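Local coordinates for heterokaryon incompatibility protein S (Podospora anserina, PDB 2WVO) that controls vegetative incompatibility between fungal colonies, triggering a lethal reaction when it meets the prion form of an incompatible partner after cell fusion, at residues A[18-23]-A[143-148]; A[48-53]-A[127-132]. One frame throughout, in Å; residues are numbered along the deposited sequence.

Both contacts lie in the globular, largely helical HeLo domain, the part that inhibits the protein's own C-terminal prion domain in cis and is essential for programmed cell death. Their centres are about 14 Å apart. Along the chain contact 2 is nested within the loop that contact 1 closes: helix 14-23 comes first, then helix 38-59, helix 120-136 and segment 143-148, a loop that runs into strand 148-150. The two meet through helices 14-23 and 38-59, where F18 and C21 pack on L52 and the V22 carbonyl lies against the K49 side chain. Contact 2 is the more buried, while contact 1 joins helix 14-23 to the segment that leads into strand 148-150.

Contact 1 (A[18-23]-A[143-148]); sequences FNNCVA and AKKTAW
K145 NZ donates a hydrogen bond of 2.9 Å to N20 OD1, the bond by which segment 143-148, a loop that runs into strand 148-150, reaches helix 14-23. The amine lies in the plane of the N20 amide and on a lone pair of OD1, with a C=O...N angle of 142°. The other end of the same amide is also held, since N20 ND2 bonds to the carbonyl of G16 one turn earlier in the helix. With both ends engaged, the rotation of the amide is fixed and its oxygen is presented to the lysine. The positive charge of K145 would probably polarise this C=O and strengthen the bond.

K145 sends its chain from the loop toward the helix, bending at chi2 and again at chi4 (54°); the second bend turns NZ out of the line of the methylenes and onto the amide, and the two side chains cross at about a right angle. The methylenes cover the last turn of the helix on the way. CE comes 4.1 Å from A23 CB, and CD lies 3.8 Å from A23 O.

The loop follows helix 120-136, and strand 148-150 pairs in parallel with strand 28-30 in a small two-stranded sheet; W148 makes backbone hydrogen bonds with Y27 and Q29. The lysine therefore joins the approach to one strand to the end of the helix that precedes the other, within a domain that is otherwise mainly helical. I7 of helix 3-9 touches both N20 and K145, adding apolar cover to the polar pair. C21 and V22 point away from the loop, C21 packing on I87 of helix 75-104 and V22 on L52 of helix 38-59.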
loop_
_atom_site.group_PDB
_atom_site.type_symbol
_atom_site.label_atom_id
_atom_site.label_comp_id
_atom_site.label_asym_id
_atom_site.label_seq_id
_atom_site.Cartn_x
_atom_site.Cartn_y
_atom_site.Cartn_z
ATOM N N PHE A 18 9.121 8.069 -13.524
ATOM C CA PHE A 18 8.547 7.068 -14.418
ATOM C C PHE A 18 9.569 6.038 -14.889
ATOM O O PHE A 18 9.299 4.834 -14.871
ATOM C CB PHE A 18 7.895 7.774 -15.630
ATOM C CG PHE A 18 7.516 6.838 -16.757
ATOM C CD1 PHE A 18 6.298 6.170 -16.745
ATOM C CD2 PHE A 18 8.390 6.614 -17.820
ATOM C CE1 PHE A 18 5.965 5.296 -17.760
ATOM C CE2 PHE A 18 8.061 5.748 -18.833
ATOM C CZ PHE A 18 6.840 5.085 -18.801
ATOM N N ASN A 19 10.729 6.507 -15.336
ATOM C CA ASN A 19 11.788 5.630 -15.812
ATOM C C ASN A 19 12.358 4.744 -14.711
ATOM O O ASN A 19 12.723 3.594 -14.958
ATOM C CB ASN A 19 12.914 6.436 -16.478
ATOM C CG ASN A 19 12.504 7.022 -17.819
ATOM O OD1 ASN A 19 11.613 6.507 -18.515
ATOM N ND2 ASN A 19 13.167 8.090 -18.197
ATOM N N ASN A 20 12.437 5.283 -13.501
ATOM C CA ASN A 20 12.728 4.467 -12.325
ATOM C C ASN A 20 11.652 3.426 -11.979
ATOM O O ASN A 20 11.992 2.309 -11.645
ATOM C CB ASN A 20 13.047 5.357 -11.129
ATOM C CG ASN A 20 14.477 5.859 -11.155
ATOM O OD1 ASN A 20 15.424 5.109 -10.839
ATOM N ND2 ASN A 20 14.654 7.131 -11.531
ATOM N N CYS A 21 10.371 3.791 -12.061
ATOM C CA CYS A 21 9.250 2.838 -11.931
ATOM C C CYS A 21 9.377 1.606 -12.830
ATOM O O CYS A 21 9.207 0.468 -12.390
ATOM C CB CYS A 21 7.917 3.515 -12.271
ATOM S SG CYS A 21 7.287 4.594 -11.015
ATOM N N VAL A 22 9.652 1.853 -14.100
ATOM C CA VAL A 22 9.776 0.789 -15.089
ATOM C C VAL A 22 10.977 -0.114 -14.770
ATOM O O VAL A 22 10.878 -1.341 -14.833
ATOM C CB VAL A 22 9.863 1.369 -16.537
ATOM C CG1 VAL A 22 10.119 0.256 -17.555
ATOM C CG2 VAL A 22 8.581 2.131 -16.887
ATOM N N ALA A 23 12.093 0.500 -14.403
ATOM C CA ALA A 23 13.317 -0.231 -14.116
ATOM C C ALA A 23 13.213 -1.095 -12.843
ATOM O O ALA A 23 13.934 -2.081 -12.708
ATOM C CB ALA A 23 14.502 0.738 -14.036
ATOM N N ALA A 143 21.338 4.183 -12.551
ATOM C CA ALA A 143 22.188 3.260 -11.807
ATOM C C ALA A 143 21.470 1.919 -11.630
ATOM O O ALA A 143 20.236 1.870 -11.551
ATOM C CB ALA A 143 22.550 3.857 -10.450
ATOM N N LYS A 144 22.242 0.839 -11.575
ATOM C CA LYS A 144 21.683 -0.505 -11.433
ATOM C C LYS A 144 21.001 -0.693 -10.073
ATOM O O LYS A 144 21.447 -0.155 -9.052
ATOM C CB LYS A 144 22.772 -1.563 -11.642
ATOM C CG LYS A 144 22.245 -2.964 -11.935
ATOM C CD LYS A 144 23.374 -3.904 -12.331
ATOM C CE LYS A 144 22.888 -5.338 -12.486
ATOM N NZ LYS A 144 23.964 -6.215 -13.044
ATOM N N LYS A 145 19.907 -1.447 -10.080
ATOM C CA LYS A 145 19.168 -1.763 -8.860
ATOM C C LYS A 145 19.515 -3.180 -8.398
ATOM O O LYS A 145 20.069 -3.975 -9.166
ATOM C CB LYS A 145 17.668 -1.613 -9.109
ATOM C CG LYS A 145 17.219 -0.173 -9.269
ATOM C CD LYS A 145 16.120 -0.034 -10.311
ATOM C CE LYS A 145 15.246 1.189 -10.058
ATOM N NZ LYS A 145 15.993 2.468 -9.925
ATOM N N THR A 146 19.197 -3.494 -7.145
ATOM C CA THR A 146 19.543 -4.799 -6.575
ATOM C C THR A 146 18.359 -5.787 -6.571
ATOM O O THR A 146 17.201 -5.403 -6.360
ATOM C CB THR A 146 20.158 -4.667 -5.155
ATOM O OG1 THR A 146 19.147 -4.250 -4.234
ATOM C CG2 THR A 146 21.290 -3.634 -5.145
ATOM N N ALA A 147 18.675 -7.055 -6.818
ATOM C CA ALA A 147 17.682 -8.119 -6.866
ATOM C C ALA A 147 17.012 -8.359 -5.518
ATOM O O ALA A 147 17.645 -8.266 -4.469
ATOM C CB ALA A 147 18.304 -9.409 -7.394
ATOM N N TRP A 148 15.721 -8.658 -5.566
ATOM C CA TRP A 148 14.942 -9.014 -4.384
ATOM C C TRP A 148 13.769 -9.880 -4.847
ATOM O O TRP A 148 13.406 -9.870 -6.029
ATOM C CB TRP A 148 14.463 -7.755 -3.632
ATOM C CG TRP A 148 13.537 -6.929 -4.447
ATOM C CD1 TRP A 148 13.873 -6.030 -5.434
ATOM C CD2 TRP A 148 12.114 -6.947 -4.386
ATOM N NE1 TRP A 148 12.741 -5.488 -5.981
ATOM C CE2 TRP A 148 11.643 -6.028 -5.357
ATOM C CE3 TRP A 148 11.182 -7.653 -3.608
ATOM C CZ2 TRP A 148 10.283 -5.789 -5.562
ATOM C CZ3 TRP A 148 9.843 -7.425 -3.816
ATOM C CH2 TRP A 148 9.400 -6.488 -4.785
#

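Contact 2 (A[48-53]-A[127-132]); sequences AKVRLS and RRLKDL
At V50 a chi1 of 164° turns CG1 away from the backbone nitrogen and leaves CG2 beside it, directed at helix 120-136. There CG2 reaches L129 CG at 3.9 Å, and the two side chains cross at about a right angle. L132, one turn farther along, brings its CD2 to 4.2 Å from V50 CG2. A single methyl of helix 38-59 thus meets two leucines on one side of its partner helix, and V133 adds to the same apolar seam by touching K49, V50 and S53. The nearest CA atoms across the pair, V50 CA and L129 CA, are 6.9 Å apart.

The centre of this helix-to-helix packing lies about 7 Å from the centre of the chain, in the interior of the HeLo domain, with helix 14-23 and helix 153-172 also covering helix 38-59. Beside the apolar contact two waters bridge the helices. K49, extended throughout, places NZ where both accept from it: one, at 2.7 Å from K49 NZ, also accepts from K130 NZ, and the other donates to K130 O at 2.6 Å. The amines of K49 and K130 are 4.8 Å apart, and the carboxylate of E26 lies by both: it forms a salt bridge with K49 and a long, weak ion pair with K130, and would be expected to balance their charge. S53 turns its hydroxyl back along its own helix to donate to V50 O at 2.8 Å, tilted 24° from the carbonyl plane, and S53 OG in turn accepts a hydrogen bond from R136 NH1 of helix 120-136, giving the two helices a further polar connection.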
loop_
_atom_site.group_PDB
_atom_site.type_symbol
_atom_site.label_atom_id
_atom_site.label_comp_id
_atom_site.label_asym_id
_atom_site.label_seq_id
_atom_site.Cartn_x
_atom_site.Cartn_y
_atom_site.Cartn_z
ATOM N N ALA A 48 2.197 -5.521 -16.355
ATOM C CA ALA A 48 2.140 -4.296 -15.554
ATOM C C ALA A 48 3.211 -3.313 -16.004
ATOM O O ALA A 48 2.951 -2.113 -16.114
ATOM C CB ALA A 48 2.290 -4.621 -14.047
ATOM N N LYS A 49 4.404 -3.836 -16.281
ATOM C CA LYS A 49 5.510 -3.063 -16.843
ATOM C C LYS A 49 5.196 -2.502 -18.240
ATOM O O LYS A 49 5.407 -1.306 -18.500
ATOM C CB LYS A 49 6.769 -3.932 -16.887
ATOM C CG LYS A 49 8.056 -3.179 -17.174
ATOM C CD LYS A 49 9.196 -4.175 -17.357
ATOM C CE LYS A 49 10.540 -3.485 -17.416
ATOM N NZ LYS A 49 11.652 -4.476 -17.322
ATOM N N VAL A 50 4.711 -3.368 -19.135
ATOM C CA VAL A 50 4.333 -2.979 -20.501
ATOM C C VAL A 50 3.297 -1.855 -20.505
ATOM O O VAL A 50 3.360 -0.926 -21.301
ATOM C CB VAL A 50 3.768 -4.197 -21.306
ATOM C CG1 VAL A 50 3.017 -3.734 -22.558
ATOM C CG2 VAL A 50 4.876 -5.169 -21.664
ATOM N N ARG A 51 2.333 -1.989 -19.608
ATOM C CA ARG A 51 1.269 -1.037 -19.373
ATOM C C ARG A 51 1.840 0.363 -19.072
ATOM O O ARG A 51 1.439 1.370 -19.650
ATOM C CB ARG A 51 0.516 -1.595 -18.171
ATOM C CG ARG A 51 -0.854 -1.092 -17.899
ATOM C CD ARG A 51 -1.939 -1.550 -18.879
ATOM N NE ARG A 51 -2.830 -0.398 -18.970
ATOM C CZ ARG A 51 -3.782 -0.113 -18.088
ATOM N NH1 ARG A 51 -4.041 -0.938 -17.085
ATOM N NH2 ARG A 51 -4.494 0.991 -18.233
ATOM N N LEU A 52 2.788 0.400 -18.151
ATOM C CA LEU A 52 3.504 1.611 -17.774
ATOM C C LEU A 52 4.272 2.162 -18.987
ATOM O O LEU A 52 4.162 3.348 -19.308
ATOM C CB LEU A 52 4.441 1.273 -16.615
ATOM C CG LEU A 52 4.718 2.139 -15.384
ATOM C CD1 LEU A 52 3.582 3.110 -15.002
ATOM C CD2 LEU A 52 5.107 1.210 -14.206
ATOM N N SER A 53 5.009 1.292 -19.677
ATOM C CA SER A 53 5.761 1.687 -20.865
ATOM C C SER A 53 4.860 2.224 -21.977
ATOM O O SER A 53 5.237 3.167 -22.672
ATOM C CB SER A 53 6.637 0.541 -21.388
ATOM O OG SER A 53 5.906 -0.327 -22.246
ATOM N N ARG A 127 10.207 -13.091 -22.876
ATOM C CA ARG A 127 11.276 -12.473 -23.665
ATOM C C ARG A 127 10.707 -11.358 -24.541
ATOM O O ARG A 127 11.278 -10.276 -24.618
ATOM C CB ARG A 127 11.983 -13.527 -24.531
ATOM C CG ARG A 127 13.358 -13.111 -25.059
ATOM C CD ARG A 127 13.934 -14.120 -26.077
ATOM N NE ARG A 127 13.847 -15.512 -25.613
ATOM C CZ ARG A 127 14.664 -16.079 -24.726
ATOM N NH1 ARG A 127 15.661 -15.388 -24.180
ATOM N NH2 ARG A 127 14.479 -17.350 -24.380
ATOM N N ARG A 128 9.568 -11.633 -25.174
ATOM C CA ARG A 128 8.884 -10.685 -26.051
ATOM C C ARG A 128 8.373 -9.444 -25.311
ATOM O O ARG A 128 8.473 -8.332 -25.828
ATOM C CB ARG A 128 7.751 -11.400 -26.808
ATOM C CG ARG A 128 6.871 -10.523 -27.684
ATOM C CD ARG A 128 5.862 -11.362 -28.447
ATOM N NE ARG A 128 6.346 -11.750 -29.776
ATOM C CZ ARG A 128 6.952 -12.902 -30.055
ATOM N NH1 ARG A 128 7.163 -13.799 -29.097
ATOM N NH2 ARG A 128 7.358 -13.153 -31.292
ATOM N N LEU A 129 7.829 -9.643 -24.113
ATOM C CA LEU A 129 7.357 -8.540 -23.273
ATOM C C LEU A 129 8.503 -7.688 -22.695
ATOM O O LEU A 129 8.399 -6.459 -22.653
ATOM C CB LEU A 129 6.425 -9.055 -22.166
ATOM C CG LEU A 129 4.893 -8.984 -22.361
ATOM C CD1 LEU A 129 4.448 -9.043 -23.810
ATOM C CD2 LEU A 129 4.172 -10.050 -21.544
ATOM N N LYS A 130 9.580 -8.343 -22.254
ATOM C CA LYS A 130 10.793 -7.646 -21.798
ATOM C C LYS A 130 11.413 -6.789 -22.913
ATOM O O LYS A 130 11.676 -5.605 -22.702
ATOM C CB LYS A 130 11.833 -8.630 -21.221
ATOM C CG LYS A 130 11.925 -8.678 -19.674
ATOM C CD LYS A 130 13.179 -9.454 -19.212
ATOM C CE LYS A 130 13.912 -8.784 -18.043
ATOM N NZ LYS A 130 13.256 -8.934 -16.673
ATOM N N ASP A 131 11.630 -7.391 -24.089
ATOM C CA ASP A 131 12.233 -6.704 -25.255
ATOM C C ASP A 131 11.420 -5.508 -25.751
ATOM O O ASP A 131 11.977 -4.471 -26.110
ATOM C CB ASP A 131 12.456 -7.682 -26.417
ATOM C CG ASP A 131 13.563 -8.684 -26.142
ATOM O OD1 ASP A 131 13.874 -9.484 -27.053
ATOM O OD2 ASP A 131 14.123 -8.686 -25.023
ATOM N N LEU A 132 10.105 -5.679 -25.772
ATOM C CA LEU A 132 9.156 -4.629 -26.119
ATOM C C LEU A 132 9.326 -3.342 -25.283
ATOM O O LEU A 132 9.348 -2.246 -25.841
ATOM C CB LEU A 132 7.739 -5.197 -25.997
ATOM C CG LEU A 132 6.440 -4.408 -26.132
ATOM C CD1 LEU A 132 6.291 -3.797 -27.528
ATOM C CD2 LEU A 132 5.300 -5.383 -25.858
HETATM O O HOH W 1 11.272 -6.990 -16.317
HETATM O O HOH W 2 12.568 -4.803 -20.353
#